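Local coordinates for serine-rich secreted cell wall anchored (LPXTG-motif ) protein (Lactobacillus reuteri ATCC 53608, PDB 5NXK) that probably acts as a bacterial surface adhesin, a serine-rich repeat protein whose beta-solenoid binding region is thought to mediate contact with the host gut, at residues 267-278 with 294-304; 108-116 with 159-167. All blocks are in the same frame, centred on the assembly; numbering follows the deposited sequence.

Overall arrangement
Both contacts join one coil of the beta-solenoid to the next, but at different places along and around it. The centre of interaction 2 is about 6 Å from the centre of the chain, and the contact is largely buried. The centre of interaction 1 is about 22 Å from the chain centre, where strand 298-303 ends the ten-stranded parallel sheet. The two centres are 25 Å apart and the nearest atoms about 13 Å, so they do not touch. They share that sheet nevertheless: segment 108-116 leaves it at strand 105-109 and enters the neighbouring five-stranded sheet, whereas interaction 1 runs along its last two strands. Interaction 1 is regular strand pairing; interaction 2 combines sparse, irregular pairing with side-chain bonds.

Interaction 1. Residues 267-278 with 294-304; sequences LAKGSNVHLEVI and DFNGTATLIKQ
Gln-304 reaches across from the end of strand 298-303 to Glu-276, and each atom of its side chain finds a neighbour. CB lies 3.9 Å from the backbone O of Val-277. CG, set beside its own backbone N (chi1 -58°), comes to 3.4 Å from Glu-276 OE2. The extended chain then brings CD near CG1 of Ile-278, and OE1 lies 3.9 Å from that same Ile-278 CG1. NE2 gives the polar grip, a hydrogen bond of 2.6 Å to Glu-276 OE2. This bond is nearly straight (171° at the hydrogen) and stays in the amide plane, while meeting the anti side of a carboxylate turned 61° from the amide, somewhat out of the carboxylate plane. On the same face, CD1 of Ile-302 approaches the imidazole of His-274, 3.5 Å from its NE2.

Beneath these side chains the backbones pair in parallel, from Asn-272 with Thr-298 to Val-277 with Lys-303, the strand axes 4.7 Å apart. Past the strand end Lys-303 NZ donates to the carbonyls of Ile-278 and Gln-304. At the other end, one water joins Ser-271 OG to Thr-298 O, and a second joins Ser-271 O to Thr-298 OG1. Ser-271 N closes the type II turn onto Ala-268 O. Before both chains turn, Leu-267 pairs separately with Phe-295 in the neighbouring eleven-stranded sheet.

The opposite face is mostly apolar, with Lys-303 at its far end. Leu-275 and Leu-301 lie side by side there and both touch Phe-283 of strand 283-285, as does Phe-295. Val-273 meets Val-241 and Leu-267 meets Val-235, continuing the rows of side chains onto the preceding coil. Strand 272-277 is thus held between strand 240-244 and strand 298-303, the outermost strand of the ten-stranded sheet.

Interaction 2. Residues 108-116 with 159-167; sequences YGGTLVWSK and KTTALYVSN
Two successive coils of the solenoid stack here through its five-stranded parallel sheet, strand 113-115 beside the short, weakly bonded strand 163-164 that forms the sheet's edge. Trp-114 and Tyr-164 extend from them side by side. Both have CG opposite the backbone N (chi1 -176° for Trp-114), which sends the rings out in the same direction. Tyr-164 CD2 sits over one face of the indole, 3.3 Å from Trp-114 NE1. The planes are near parallel but slid apart, with the phenol and five-membered ring centroids 5.0 Å from each other, so overlap is slight. Phe-150 adds an edge-to-face partner for the indole.

The backbones meet at few points. Tyr-164 N donates to Val-113 O in an almost linear bond (177° at the hydrogen), and Leu-112 N donates to Ala-162 O at 2.8 Å. Val-113 N, in contrast, is buried without any partner, a mark of how irregular the pairing is.

Two hydroxyls reinforce it. Thr-111 OG1 donates to Thr-161 O, 2.8 Å away, and receives Phe-150 N, which ties it to the long excursion that precedes strand 163-164. Ser-115 OG donates to Tyr-164 O at 2.9 Å and accepts a weak, bent bond from Ser-166 N.

On the face away from the rings, Leu-163 CD2 rests 3.9 Å from Val-113 CB, and Val-113 CG1 lies 4.0 Å from Val-165 CG2. Leu-163 and Val-165 also reach Leu-124 of strand 122-127, so this aliphatic row belongs to the solenoid interior. Aliphatic and aromatic stacks of like residues on successive coils are characteristic of parallel beta-helices, consistent with the pectate lyase-like family to which the protein is assigned; here the aromatic pair lies on the face opposite the inward aliphatic row.

Interaction 1. Residues 267-278 with 294-304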
# COMPACT_ATOMS: atom_id res chain seq x y z
N LEU A 267 -6.84 -4.97 -18.98
CA LEU A 267 -6.04 -3.86 -19.48
C LEU A 267 -6.89 -3.14 -20.52
O LEU A 267 -7.09 -3.64 -21.62
CB LEU A 267 -4.73 -4.35 -20.10
CG LEU A 267 -3.85 -5.26 -19.22
CD1 LEU A 267 -2.49 -5.54 -19.85
CD2 LEU A 267 -3.66 -4.67 -17.84
N ALA A 268 -7.39 -1.96 -20.18
CA ALA A 268 -8.44 -1.32 -20.97
C ALA A 268 -7.92 -0.68 -22.25
O ALA A 268 -6.73 -0.38 -22.37
CB ALA A 268 -9.17 -0.27 -20.12
N LYS A 269 -8.82 -0.46 -23.20
CA LYS A 269 -8.46 0.25 -24.44
C LYS A 269 -7.81 1.60 -24.10
O LYS A 269 -8.22 2.29 -23.15
CB LYS A 269 -9.67 0.40 -25.38
CG LYS A 269 -10.76 1.33 -24.90
CD LYS A 269 -11.71 1.70 -26.04
CE LYS A 269 -12.99 2.35 -25.51
NZ LYS A 269 -14.08 1.35 -25.35
N GLY A 270 -6.78 1.95 -24.87
CA GLY A 270 -6.05 3.18 -24.66
C GLY A 270 -4.94 3.07 -23.63
O GLY A 270 -4.06 3.92 -23.59
N SER A 271 -4.98 2.05 -22.78
CA SER A 271 -3.90 1.89 -21.79
C SER A 271 -2.59 1.47 -22.45
O SER A 271 -2.57 0.86 -23.53
CB SER A 271 -4.30 0.87 -20.71
OG SER A 271 -4.45 -0.44 -21.24
N ASN A 272 -1.49 1.78 -21.78
CA ASN A 272 -0.16 1.44 -22.24
C ASN A 272 0.59 0.81 -21.08
O ASN A 272 0.87 1.46 -20.07
CB ASN A 272 0.58 2.66 -22.79
CG ASN A 272 0.04 3.12 -24.14
OD1 ASN A 272 -0.86 3.96 -24.21
ND2 ASN A 272 0.58 2.55 -25.21
N VAL A 273 0.83 -0.49 -21.19
CA VAL A 273 1.41 -1.26 -20.10
C VAL A 273 2.75 -1.85 -20.56
O VAL A 273 2.83 -2.50 -21.59
CB VAL A 273 0.45 -2.39 -19.65
CG1 VAL A 273 1.09 -3.28 -18.60
CG2 VAL A 273 -0.86 -1.81 -19.12
N HIS A 274 3.81 -1.57 -19.81
CA HIS A 274 5.13 -2.06 -20.12
C HIS A 274 5.68 -2.80 -18.91
O HIS A 274 5.82 -2.22 -17.83
CB HIS A 274 6.06 -0.92 -20.53
CG HIS A 274 7.40 -1.39 -20.99
ND1 HIS A 274 8.36 -1.86 -20.11
CD2 HIS A 274 7.95 -1.47 -22.22
CE1 HIS A 274 9.44 -2.20 -20.79
NE2 HIS A 274 9.22 -1.98 -22.07
N LEU A 275 5.98 -4.08 -19.10
CA LEU A 275 6.34 -4.94 -17.99
C LEU A 275 7.61 -5.68 -18.31
O LEU A 275 7.78 -6.16 -19.43
CB LEU A 275 5.22 -5.95 -17.70
CG LEU A 275 3.82 -5.39 -17.47
CD1 LEU A 275 2.85 -6.55 -17.27
CD2 LEU A 275 3.77 -4.44 -16.28
N GLU A 276 8.49 -5.81 -17.32
CA GLU A 276 9.76 -6.49 -17.54
C GLU A 276 10.15 -7.33 -16.33
O GLU A 276 10.02 -6.88 -15.21
CB GLU A 276 10.87 -5.47 -17.85
CG GLU A 276 12.21 -6.13 -18.16
CD GLU A 276 13.19 -5.17 -18.81
OE1 GLU A 276 12.76 -4.09 -19.29
OE2 GLU A 276 14.39 -5.51 -18.86
N VAL A 277 10.60 -8.57 -16.56
CA VAL A 277 11.14 -9.41 -15.49
C VAL A 277 12.44 -10.07 -15.94
O VAL A 277 12.82 -9.97 -17.10
CB VAL A 277 10.14 -10.52 -15.05
CG1 VAL A 277 8.84 -9.91 -14.47
CG2 VAL A 277 9.85 -11.47 -16.19
N ILE A 278 13.10 -10.79 -15.04
CA ILE A 278 14.33 -11.48 -15.39
C ILE A 278 14.12 -13.00 -15.43
O ILE A 278 14.35 -13.62 -16.47
CB ILE A 278 15.47 -11.16 -14.41
CG1 ILE A 278 15.69 -9.65 -14.31
CG2 ILE A 278 16.77 -11.84 -14.85
CD1 ILE A 278 16.83 -9.26 -13.39
N ASP A 294 -7.54 -9.99 -19.84
CA ASP A 294 -8.07 -9.32 -21.02
C ASP A 294 -7.12 -8.21 -21.45
O ASP A 294 -6.86 -7.28 -20.70
CB ASP A 294 -9.46 -8.73 -20.75
CG ASP A 294 -10.53 -9.81 -20.62
OD1 ASP A 294 -10.67 -10.64 -21.53
OD2 ASP A 294 -11.22 -9.83 -19.58
N PHE A 295 -6.60 -8.34 -22.67
CA PHE A 295 -5.73 -7.33 -23.27
C PHE A 295 -6.53 -6.53 -24.28
O PHE A 295 -6.79 -7.02 -25.38
CB PHE A 295 -4.54 -7.97 -23.98
CG PHE A 295 -3.60 -8.71 -23.07
CD1 PHE A 295 -3.83 -10.04 -22.72
CD2 PHE A 295 -2.45 -8.09 -22.59
CE1 PHE A 295 -2.94 -10.72 -21.91
CE2 PHE A 295 -1.57 -8.76 -21.78
CZ PHE A 295 -1.81 -10.09 -21.43
N ASN A 296 -6.92 -5.31 -23.94
CA ASN A 296 -7.70 -4.50 -24.86
C ASN A 296 -6.93 -3.25 -25.24
O ASN A 296 -7.42 -2.44 -26.01
CB ASN A 296 -9.06 -4.12 -24.26
CG ASN A 296 -9.89 -5.33 -23.86
OD1 ASN A 296 -10.27 -5.48 -22.71
ND2 ASN A 296 -10.14 -6.22 -24.81
N GLY A 297 -5.74 -3.08 -24.68
CA GLY A 297 -4.94 -1.92 -25.01
C GLY A 297 -3.63 -2.27 -25.70
O GLY A 297 -3.58 -3.19 -26.52
N THR A 298 -2.57 -1.56 -25.34
CA THR A 298 -1.23 -1.82 -25.84
C THR A 298 -0.39 -2.33 -24.69
O THR A 298 -0.30 -1.68 -23.65
CB THR A 298 -0.59 -0.55 -26.43
OG1 THR A 298 -1.42 -0.06 -27.49
CG2 THR A 298 0.81 -0.83 -26.98
N ALA A 299 0.23 -3.49 -24.86
CA ALA A 299 1.07 -4.02 -23.80
C ALA A 299 2.33 -4.63 -24.37
O ALA A 299 2.31 -5.25 -25.44
CB ALA A 299 0.31 -5.06 -22.97
N THR A 300 3.41 -4.44 -23.64
CA THR A 300 4.69 -5.05 -23.96
C THR A 300 5.17 -5.80 -22.73
O THR A 300 5.31 -5.21 -21.66
CB THR A 300 5.72 -4.00 -24.39
OG1 THR A 300 5.23 -3.34 -25.56
CG2 THR A 300 7.07 -4.66 -24.69
N LEU A 301 5.38 -7.11 -22.88
CA LEU A 301 5.84 -7.95 -21.77
C LEU A 301 7.20 -8.54 -22.09
O LEU A 301 7.35 -9.26 -23.06
CB LEU A 301 4.83 -9.08 -21.47
CG LEU A 301 3.65 -8.79 -20.54
CD1 LEU A 301 2.80 -7.65 -21.06
CD2 LEU A 301 2.78 -10.05 -20.36
N ILE A 302 8.19 -8.23 -21.26
CA ILE A 302 9.57 -8.60 -21.53
C ILE A 302 10.14 -9.50 -20.44
O ILE A 302 9.88 -9.31 -19.26
CB ILE A 302 10.45 -7.33 -21.69
CG1 ILE A 302 10.01 -6.54 -22.92
CG2 ILE A 302 11.93 -7.70 -21.81
CD1 ILE A 302 10.51 -5.12 -22.94
N LYS A 303 10.89 -10.51 -20.87
CA LYS A 303 11.69 -11.32 -19.97
C LYS A 303 13.16 -11.25 -20.41
O LYS A 303 13.47 -11.57 -21.55
CB LYS A 303 11.21 -12.77 -19.96
CG LYS A 303 11.97 -13.68 -19.00
CD LYS A 303 11.85 -15.14 -19.44
CE LYS A 303 12.78 -16.04 -18.65
NZ LYS A 303 14.23 -15.67 -18.74
N GLN A 304 14.05 -10.83 -19.52
CA GLN A 304 15.47 -10.80 -19.87
C GLN A 304 15.96 -12.24 -19.94
O GLN A 304 15.37 -13.12 -19.34
CB GLN A 304 16.29 -10.02 -18.85
CG GLN A 304 15.84 -8.60 -18.69
CD GLN A 304 16.75 -7.80 -17.79
OE1 GLN A 304 17.75 -8.32 -17.28
NE2 GLN A 304 16.39 -6.55 -17.54
O HOH W 1 -2.50 -2.37 -22.19
O HOH W 2 -3.19 1.50 -26.30
O HOH W 3 3.22 -0.98 -24.35

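Interaction 2. Residues 108-116 with 159-167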
# COMPACT_ATOMS: atom_id res chain seq x y z
N TYR A 108 8.68 7.49 3.08
CA TYR A 108 9.87 6.68 3.24
C TYR A 108 9.65 5.70 4.38
O TYR A 108 9.19 6.08 5.45
CB TYR A 108 11.10 7.56 3.53
CG TYR A 108 11.40 8.55 2.43
CD1 TYR A 108 10.77 9.79 2.38
CD2 TYR A 108 12.32 8.25 1.43
CE1 TYR A 108 11.03 10.69 1.38
CE2 TYR A 108 12.59 9.14 0.41
CZ TYR A 108 11.94 10.36 0.39
OH TYR A 108 12.19 11.26 -0.62
N GLY A 109 10.00 4.43 4.16
CA GLY A 109 9.85 3.43 5.20
C GLY A 109 10.34 2.10 4.67
O GLY A 109 10.72 2.02 3.50
N GLY A 110 10.35 1.08 5.51
CA GLY A 110 10.64 -0.27 5.04
C GLY A 110 9.33 -0.82 4.52
O GLY A 110 9.13 -1.01 3.31
N THR A 111 8.44 -1.13 5.45
CA THR A 111 7.03 -1.35 5.14
C THR A 111 6.30 -0.04 5.42
O THR A 111 6.36 0.46 6.54
CB THR A 111 6.45 -2.48 5.96
OG1 THR A 111 7.16 -3.69 5.62
CG2 THR A 111 4.94 -2.66 5.67
N LEU A 112 5.64 0.54 4.42
CA LEU A 112 5.08 1.89 4.57
C LEU A 112 3.64 1.91 5.08
O LEU A 112 3.22 2.87 5.74
CB LEU A 112 5.13 2.68 3.25
CG LEU A 112 6.48 3.08 2.63
CD1 LEU A 112 7.41 1.91 2.39
CD2 LEU A 112 6.21 3.81 1.32
N VAL A 113 2.88 0.87 4.75
CA VAL A 113 1.49 0.74 5.21
C VAL A 113 1.24 -0.73 5.48
O VAL A 113 1.65 -1.59 4.70
CB VAL A 113 0.45 1.25 4.17
CG1 VAL A 113 -0.98 1.08 4.72
CG2 VAL A 113 0.72 2.69 3.81
N TRP A 114 0.57 -1.03 6.60
CA TRP A 114 0.34 -2.42 6.95
C TRP A 114 -1.12 -2.57 7.39
O TRP A 114 -1.73 -1.60 7.80
CB TRP A 114 1.31 -2.87 8.04
CG TRP A 114 1.26 -4.31 8.44
CD1 TRP A 114 2.03 -5.34 7.96
CD2 TRP A 114 0.39 -4.90 9.43
NE1 TRP A 114 1.69 -6.53 8.57
CE2 TRP A 114 0.69 -6.28 9.48
CE3 TRP A 114 -0.61 -4.40 10.26
CZ2 TRP A 114 0.02 -7.16 10.33
CZ3 TRP A 114 -1.27 -5.27 11.11
CH2 TRP A 114 -0.95 -6.63 11.14
N SER A 115 -1.68 -3.77 7.30
CA SER A 115 -3.08 -3.97 7.67
C SER A 115 -3.33 -5.37 8.19
O SER A 115 -2.56 -6.30 7.90
CB SER A 115 -3.98 -3.71 6.45
OG SER A 115 -3.81 -4.73 5.48
N LYS A 116 -4.39 -5.51 8.98
CA LYS A 116 -4.92 -6.81 9.34
C LYS A 116 -5.54 -7.45 8.10
O LYS A 116 -6.24 -6.78 7.34
CB LYS A 116 -5.99 -6.69 10.43
CG LYS A 116 -5.48 -6.67 11.87
CD LYS A 116 -6.63 -6.33 12.82
CE LYS A 116 -6.20 -6.28 14.28
NZ LYS A 116 -5.14 -7.28 14.59
N LYS A 159 8.96 -13.56 2.59
CA LYS A 159 9.16 -12.38 1.76
C LYS A 159 8.77 -11.14 2.54
O LYS A 159 7.86 -11.19 3.36
CB LYS A 159 8.33 -12.46 0.46
CG LYS A 159 8.54 -13.71 -0.39
CD LYS A 159 9.94 -13.76 -1.00
CE LYS A 159 10.15 -15.09 -1.73
NZ LYS A 159 11.52 -15.21 -2.33
N THR A 160 9.45 -10.04 2.27
CA THR A 160 9.12 -8.75 2.86
C THR A 160 8.40 -7.92 1.82
O THR A 160 8.49 -8.21 0.62
CB THR A 160 10.37 -8.00 3.32
OG1 THR A 160 11.28 -7.87 2.22
CG2 THR A 160 11.04 -8.74 4.47
N THR A 161 7.69 -6.89 2.26
CA THR A 161 6.93 -6.08 1.33
C THR A 161 6.88 -4.62 1.73
O THR A 161 6.94 -4.31 2.91
CB THR A 161 5.48 -6.62 1.18
OG1 THR A 161 4.79 -5.86 0.18
CG2 THR A 161 4.72 -6.53 2.52
N ALA A 162 6.77 -3.73 0.75
CA ALA A 162 6.64 -2.29 1.00
C ALA A 162 5.23 -1.91 1.43
O ALA A 162 5.04 -0.97 2.19
CB ALA A 162 7.02 -1.51 -0.23
N LEU A 163 4.23 -2.63 0.92
CA LEU A 163 2.83 -2.32 1.21
C LEU A 163 2.08 -3.62 1.48
O LEU A 163 2.03 -4.50 0.61
CB LEU A 163 2.18 -1.56 0.04
CG LEU A 163 2.70 -0.17 -0.30
CD1 LEU A 163 2.09 0.33 -1.61
CD2 LEU A 163 2.41 0.84 0.82
N TYR A 164 1.49 -3.74 2.66
CA TYR A 164 0.76 -4.95 3.02
C TYR A 164 -0.67 -4.54 3.33
O TYR A 164 -1.06 -4.36 4.49
CB TYR A 164 1.42 -5.65 4.20
CG TYR A 164 0.96 -7.05 4.51
CD1 TYR A 164 1.28 -8.11 3.65
CD2 TYR A 164 0.25 -7.34 5.67
CE1 TYR A 164 0.89 -9.40 3.93
CE2 TYR A 164 -0.14 -8.65 5.97
CZ TYR A 164 0.18 -9.66 5.09
OH TYR A 164 -0.19 -10.96 5.35
N VAL A 165 -1.45 -4.38 2.26
CA VAL A 165 -2.79 -3.82 2.34
C VAL A 165 -3.74 -4.91 1.89
O VAL A 165 -3.66 -5.39 0.76
CB VAL A 165 -2.94 -2.59 1.43
CG1 VAL A 165 -4.39 -2.07 1.46
CG2 VAL A 165 -1.95 -1.50 1.84
N SER A 166 -4.64 -5.32 2.78
CA SER A 166 -5.35 -6.56 2.55
C SER A 166 -6.19 -6.58 1.27
O SER A 166 -6.12 -7.55 0.49
CB SER A 166 -6.24 -6.87 3.75
OG SER A 166 -6.79 -8.17 3.62
N ASN A 167 -6.98 -5.54 1.04
CA ASN A 167 -8.05 -5.67 0.02
C ASN A 167 -7.95 -4.81 -1.22
O ASN A 167 -8.34 -5.25 -2.30
CB ASN A 167 -9.40 -5.40 0.67
CG ASN A 167 -9.64 -6.30 1.84
OD1 ASN A 167 -9.58 -5.86 2.99
ND2 ASN A 167 -9.87 -7.59 1.58